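Local coordinates for hypothetical protein (Prochlorococcus marinus, PDB 2HX5) that probably hydrolyses 1,4-dihydroxy-2-naphthoyl-CoA to 1,4-dihydroxy-2-naphthoate and free CoA, a step in the making of phylloquinone, at residues D18-A21 against A22-H26; E36-E39 against E40-S44; C131-E135 against G136-W140. All coordinates share one frame; numbering follows the deposited sequence.

Interaction 1: residues D18-A21 against A22-H26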
# COMPACT_ATOMS: atom_id res chain seq x y z
N ASP A 18 -7.88 -0.03 4.29
CA ASP A 18 -7.65 -1.43 4.00
C ASP A 18 -8.77 -2.02 3.14
O ASP A 18 -8.65 -3.21 2.73
CB ASP A 18 -7.59 -2.24 5.27
CG ASP A 18 -6.49 -1.80 6.22
OD1 ASP A 18 -5.50 -1.16 5.73
OD2 ASP A 18 -6.65 -2.01 7.47
N THR A 19 -9.85 -1.28 2.89
CA THR A 19 -11.05 -1.75 2.20
C THR A 19 -11.06 -1.24 0.78
O THR A 19 -10.31 -0.32 0.43
CB THR A 19 -12.34 -1.25 2.88
OG1 THR A 19 -12.44 0.18 2.73
CG2 THR A 19 -12.41 -1.77 4.27
N ASP A 20 -11.81 -1.91 -0.10
CA ASP A 20 -12.00 -1.42 -1.45
C ASP A 20 -13.46 -1.09 -1.69
O ASP A 20 -14.28 -1.14 -0.79
CB ASP A 20 -11.45 -2.44 -2.49
CG ASP A 20 -12.11 -3.79 -2.39
OD1 ASP A 20 -13.31 -3.88 -2.07
OD2 ASP A 20 -11.39 -4.78 -2.63
N ALA A 21 -13.80 -0.69 -2.92
CA ALA A 21 -15.13 -0.22 -3.23
C ALA A 21 -16.12 -1.36 -3.20
O ALA A 21 -17.28 -1.05 -3.28
CB ALA A 21 -15.16 0.47 -4.59
N ALA A 22 -15.70 -2.62 -3.03
CA ALA A 22 -16.65 -3.74 -2.79
C ALA A 22 -17.18 -3.70 -1.35
O ALA A 22 -18.13 -4.38 -1.04
CB ALA A 22 -16.02 -5.11 -3.11
N GLY A 23 -16.61 -2.84 -0.51
CA GLY A 23 -17.07 -2.62 0.87
C GLY A 23 -16.45 -3.57 1.88
O GLY A 23 -16.98 -3.71 2.99
N VAL A 24 -15.33 -4.22 1.54
CA VAL A 24 -14.66 -5.23 2.35
C VAL A 24 -13.14 -5.13 2.16
O VAL A 24 -12.68 -4.42 1.26
CB VAL A 24 -15.09 -6.65 1.97
CG1 VAL A 24 -16.56 -6.91 2.38
CG2 VAL A 24 -14.84 -6.89 0.52
N MSE A 25 -12.36 -5.81 2.98
CA MSE A 25 -10.90 -5.77 2.93
C MSE A 25 -10.43 -6.12 1.53
O MSE A 25 -10.93 -7.10 0.95
CB MSE A 25 -10.33 -6.76 3.93
CG MSE A 25 -8.83 -6.79 3.99
SE MSE A 25 -8.17 -8.49 4.74
CE MSE A 25 -8.71 -9.72 3.32
N HIS A 26 -9.48 -5.36 1.00
CA HIS A 26 -8.87 -5.73 -0.24
C HIS A 26 -7.86 -6.85 0.01
O HIS A 26 -7.06 -6.84 0.94
CB HIS A 26 -8.19 -4.54 -0.85
CG HIS A 26 -7.79 -4.77 -2.26
ND1 HIS A 26 -8.68 -5.02 -3.26
CD2 HIS A 26 -6.56 -4.87 -2.82
CE1 HIS A 26 -8.01 -5.24 -4.40
NE2 HIS A 26 -6.73 -5.17 -4.15
O HOH W 1 -12.27 -6.98 -1.54

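Interaction 2: residues E36-E39 against E40-S44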
# COMPACT_ATOMS: atom_id res chain seq x y z
N GLU A 36 3.34 -7.93 9.41
CA GLU A 36 3.42 -7.05 10.59
C GLU A 36 3.20 -7.80 11.89
O GLU A 36 3.83 -7.50 12.90
CB GLU A 36 2.39 -5.93 10.50
CG GLU A 36 2.61 -4.95 9.37
CD GLU A 36 1.68 -3.74 9.34
OE1 GLU A 36 0.82 -3.66 10.24
OE2 GLU A 36 1.86 -2.89 8.44
N SER A 37 2.30 -8.78 11.92
CA SER A 37 2.09 -9.56 13.15
C SER A 37 3.28 -10.44 13.50
O SER A 37 3.54 -10.71 14.66
CB SER A 37 0.81 -10.40 13.10
OG SER A 37 0.95 -11.57 12.31
N TRP A 38 3.98 -10.92 12.48
CA TRP A 38 5.21 -11.68 12.68
C TRP A 38 6.27 -10.76 13.35
O TRP A 38 6.90 -11.11 14.34
CB TRP A 38 5.71 -12.24 11.36
CG TRP A 38 7.11 -12.82 11.43
CD1 TRP A 38 7.54 -13.79 12.25
CD2 TRP A 38 8.21 -12.45 10.60
NE1 TRP A 38 8.86 -14.08 11.99
CE2 TRP A 38 9.30 -13.26 10.98
CE3 TRP A 38 8.38 -11.52 9.57
CZ2 TRP A 38 10.60 -13.13 10.38
CZ3 TRP A 38 9.61 -11.45 8.95
CH2 TRP A 38 10.70 -12.23 9.37
N GLU A 39 6.43 -9.54 12.81
CA GLU A 39 7.34 -8.58 13.43
C GLU A 39 6.92 -8.30 14.87
O GLU A 39 7.75 -8.23 15.77
CB GLU A 39 7.35 -7.27 12.62
CG GLU A 39 7.85 -7.43 11.20
CD GLU A 39 7.66 -6.16 10.38
OE1 GLU A 39 8.38 -5.16 10.66
OE2 GLU A 39 6.79 -6.21 9.48
N GLU A 40 5.62 -8.07 15.10
CA GLU A 40 5.07 -7.84 16.45
C GLU A 40 5.35 -9.00 17.39
O GLU A 40 5.69 -8.80 18.58
CB GLU A 40 3.56 -7.58 16.43
CG GLU A 40 3.05 -7.09 17.73
CD GLU A 40 1.56 -6.80 17.72
OE1 GLU A 40 0.92 -6.89 16.65
OE2 GLU A 40 1.01 -6.53 18.82
N SER A 41 5.23 -10.21 16.87
CA SER A 41 5.54 -11.39 17.66
C SER A 41 6.98 -11.50 18.12
O SER A 41 7.28 -11.76 19.26
CB SER A 41 5.14 -12.63 16.86
OG SER A 41 5.29 -13.81 17.65
N LEU A 42 7.88 -11.20 17.19
CA LEU A 42 9.28 -11.23 17.51
C LEU A 42 9.59 -10.18 18.58
O LEU A 42 10.32 -10.48 19.54
CB LEU A 42 10.14 -10.96 16.27
CG LEU A 42 10.02 -11.98 15.11
CD1 LEU A 42 10.88 -11.45 13.92
CD2 LEU A 42 10.43 -13.37 15.56
N GLU A 43 9.02 -8.98 18.42
CA GLU A 43 9.17 -7.87 19.39
C GLU A 43 8.65 -8.26 20.80
O GLU A 43 9.31 -8.06 21.81
CB GLU A 43 8.37 -6.70 18.82
CG GLU A 43 8.25 -5.40 19.55
CD GLU A 43 7.43 -4.45 18.64
OE1 GLU A 43 6.16 -4.46 18.70
OE2 GLU A 43 8.10 -3.84 17.78
N SER A 44 7.46 -8.86 20.81
CA SER A 44 6.78 -9.29 22.05
C SER A 44 7.47 -10.44 22.78
O SER A 44 7.35 -10.57 24.00
CB SER A 44 5.35 -9.70 21.71
OG SER A 44 4.68 -10.11 22.88

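Interaction 3: residues C131-E135 against G136-W140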
# COMPACT_ATOMS: atom_id res chain seq x y z
N CYS A 131 21.79 -20.40 4.51
CA CYS A 131 22.57 -20.45 5.74
C CYS A 131 21.69 -20.81 6.93
O CYS A 131 20.47 -20.92 6.78
CB CYS A 131 23.27 -19.13 5.99
SG CYS A 131 22.19 -17.74 6.35
N ALA A 132 22.29 -20.96 8.10
CA ALA A 132 21.47 -21.26 9.28
C ALA A 132 20.60 -20.10 9.71
O ALA A 132 20.93 -18.92 9.52
CB ALA A 132 22.36 -21.69 10.43
N LEU A 133 19.43 -20.42 10.28
CA LEU A 133 18.57 -19.40 10.88
C LEU A 133 19.33 -18.57 11.93
O LEU A 133 20.16 -19.12 12.67
CB LEU A 133 17.34 -20.06 11.52
CG LEU A 133 16.35 -20.69 10.55
CD1 LEU A 133 15.40 -21.60 11.33
CD2 LEU A 133 15.62 -19.63 9.75
N PRO A 134 19.07 -17.25 12.00
CA PRO A 134 19.67 -16.46 13.07
C PRO A 134 19.28 -16.99 14.43
O PRO A 134 18.18 -17.47 14.63
CB PRO A 134 19.06 -15.07 12.89
CG PRO A 134 18.58 -15.01 11.53
CD PRO A 134 18.17 -16.42 11.19
N GLU A 135 20.17 -16.83 15.40
CA GLU A 135 19.96 -17.41 16.71
C GLU A 135 18.67 -16.91 17.37
O GLU A 135 18.02 -17.69 18.01
CB GLU A 135 21.14 -17.12 17.63
CG GLU A 135 21.30 -15.63 18.01
CD GLU A 135 20.58 -15.27 19.33
OE1 GLU A 135 20.29 -16.20 20.12
OE2 GLU A 135 20.31 -14.06 19.56
N GLY A 136 18.32 -15.64 17.22
CA GLY A 136 17.11 -15.10 17.84
C GLY A 136 15.87 -15.72 17.26
O GLY A 136 14.91 -15.99 17.98
N ILE A 137 15.84 -15.92 15.94
CA ILE A 137 14.72 -16.58 15.28
C ILE A 137 14.61 -18.02 15.75
O ILE A 137 13.53 -18.53 16.07
CB ILE A 137 14.87 -16.50 13.72
CG1 ILE A 137 14.80 -15.04 13.25
CG2 ILE A 137 13.87 -17.39 13.03
CD1 ILE A 137 13.44 -14.41 13.42
N ASP A 138 15.76 -18.70 15.94
CA ASP A 138 15.74 -20.04 16.47
C ASP A 138 15.20 -20.09 17.90
O ASP A 138 14.42 -20.96 18.24
CB ASP A 138 17.13 -20.64 16.43
CG ASP A 138 17.29 -21.70 15.35
OD1 ASP A 138 16.28 -22.17 14.78
OD2 ASP A 138 18.47 -22.06 15.07
N ARG A 139 15.57 -19.13 18.75
CA ARG A 139 14.97 -19.04 20.09
C ARG A 139 13.45 -18.85 20.11
O ARG A 139 12.72 -19.50 20.90
CB ARG A 139 15.63 -17.92 20.88
CG ARG A 139 17.03 -18.27 21.35
CD ARG A 139 17.56 -17.28 22.36
NE ARG A 139 17.95 -16.01 21.76
CZ ARG A 139 17.40 -14.83 22.03
NH1 ARG A 139 16.37 -14.71 22.87
NH2 ARG A 139 17.89 -13.74 21.42
N TRP A 140 12.97 -17.95 19.25
CA TRP A 140 11.57 -17.72 19.07
C TRP A 140 10.83 -18.96 18.59
O TRP A 140 9.77 -19.27 19.10
CB TRP A 140 11.40 -16.53 18.14
CG TRP A 140 9.98 -16.21 17.73
CD1 TRP A 140 9.03 -15.50 18.44
CD2 TRP A 140 9.39 -16.50 16.46
NE1 TRP A 140 7.88 -15.39 17.69
CE2 TRP A 140 8.09 -15.98 16.47
CE3 TRP A 140 9.86 -17.13 15.30
CZ2 TRP A 140 7.23 -16.10 15.37
CZ3 TRP A 140 9.05 -17.23 14.24
CH2 TRP A 140 7.74 -16.74 14.27
O HOH W 2 20.38 -21.60 13.61

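Interaction 1: residues D18-A21 against A22-H26
D20 sends its side chain back over the turn it begins, and its two carboxylate oxygens hold different parts of the next six residues. OD2 takes the ring N-H of H26 on its anti lone pair, ND1 to OD2 2.8 Å, and lies in the plane of the imidazole although the carboxylate is turned 75° to that ring. A water 2.6 Å from D20 OD2 and 2.8 Å from M25 O donates to both. OD1 points the other way and accepts A22 N at 2.9 Å, an Asx turn with the donor clearly out of the carboxylate plane. CG, set between the backbone N and the carbonyl carbon (chi1 59°), brings the carboxylate to the side of these two donors. The type I turn D20 to G23, closed by G23 N to D20 O at 2.9 Å, lies in the loop ahead of helix 29-45 of the hotdog fold; D20 is the predicted active-site residue. Replacing D20 by an alanine would probably leave H26 ND1, A22 N and the water short of an acceptor and the imidazole freer to turn. D20 N donates to V24 O (3.0 Å) and H26 N to D18 O (2.9 Å), flanking the single bridge of T19 with M25. T19 OG1 bonds to F16 O of its own chain and A21 N of the second subunit; the H26 ring meets H35 of the third edge-to-face.

Interaction 2: residues E36-E39 against E40-S44
W38 swings its indole out with CG anti to the backbone N (chi1 169°), while L42, one helical turn on, has CG anti to its carbonyl carbon (chi1 -62°), and these two rotamers lay the leucine against the aromatic. The touching branch is CD1: it sits over one face of the indole, 3.6 Å above the plane and displaced toward the rim, in a CH-pi contact with the five-membered ring. Its nearest ring atoms are CE2 and NE1, with L42 CD1 to W38 CE2 at 3.8 Å. Lower down, one carbonyl oxygen is met twice by the leucine: L42 CG closes to 3.3 Å from W38 O, which also accepts L42 N at 3.0 Å. Parallel i to i+4 bonds join E40 N to E36 O, S41 N to S37 O and E43 N to E39 O. All belong to helix 29-45, the long central helix that the curved sheet of the hotdog fold wraps around; W38 is edge-to-face with both H35 and F53. E39, L42 and E43 line a pocket holding 2-ethoxyethanol, probably from the crystallisation liquor: E39 OE2 accepts H35 ND1, while its OE1 accepts F16 N of the fourth subunit and is hydrogen-bonded to O1 of the bound molecule. Four acids within two turns would be expected to raise the negative potential here; R12 and R32 of the same chain, paired with E36, and R15 of the fourth subunit, paired with E43, probably offset much of it, the last tying the helix to a neighbouring subunit through charge.

Interaction 3: residues C131-E135 against G136-W140
E135 folds back on itself to meet R139, four residues on, at the start of helix 135-143, the C-terminal helix of this hotdog-fold chain, with P134 as N-cap. From CB, 3.2 Å from G136 N, the chain goes to a CG placed between the backbone N and the carbonyl carbon (chi1 68°) and 3.1 Å from G136 N, then bends at chi2 (93°), which keeps it close over the first turn. CD also lies 3.1 Å from G136 N, without a hydrogen bond from that amide to the carboxylate. At the end, OE1 receives R139 NE at 2.9 Å and OE2 receives R139 NH2 at 3.1 Å, a side-on, two-pronged salt bridge. Both oxygens are met on their syn sides and lie nearly in the guanidinium plane, though the nitrogens stand clearly out of the carboxylate plane; with the two flat groups 23° apart, the paired bonds fix the rotation of each against the other. R139 N donates to E135 O, and D138 N to P134 O. I137 turns inward to L42 and L67; D138 OD1 is separately held in a salt bridge by R94. The pyrrolidine of P134 lies alongside I137, CG to CG1 4.2 Å.

Interactions 2 and 3 touch directly, their centres about 15 Å apart: W140 NE1 lies 3.0 Å from S41 OG, a probable hydrogen bond, and the W140 ring presses on L42, CD2 to CD2 3.4 Å. The C-terminal helix is thus seated on the central one. Interaction 1, which holds the predicted active-site residue D20, stands apart, its centre about 25 Å from that of interaction 2, with nearest atoms about 8 Å from each other, and about 37 Å from that of interaction 3, across the chain's centre. Contact between H26 and H35 of the third subunit probably links the first two sites; a bound 2-ethoxyethanol lies about 4 Å from the side chain of H26 and one about 3 Å from that of E39.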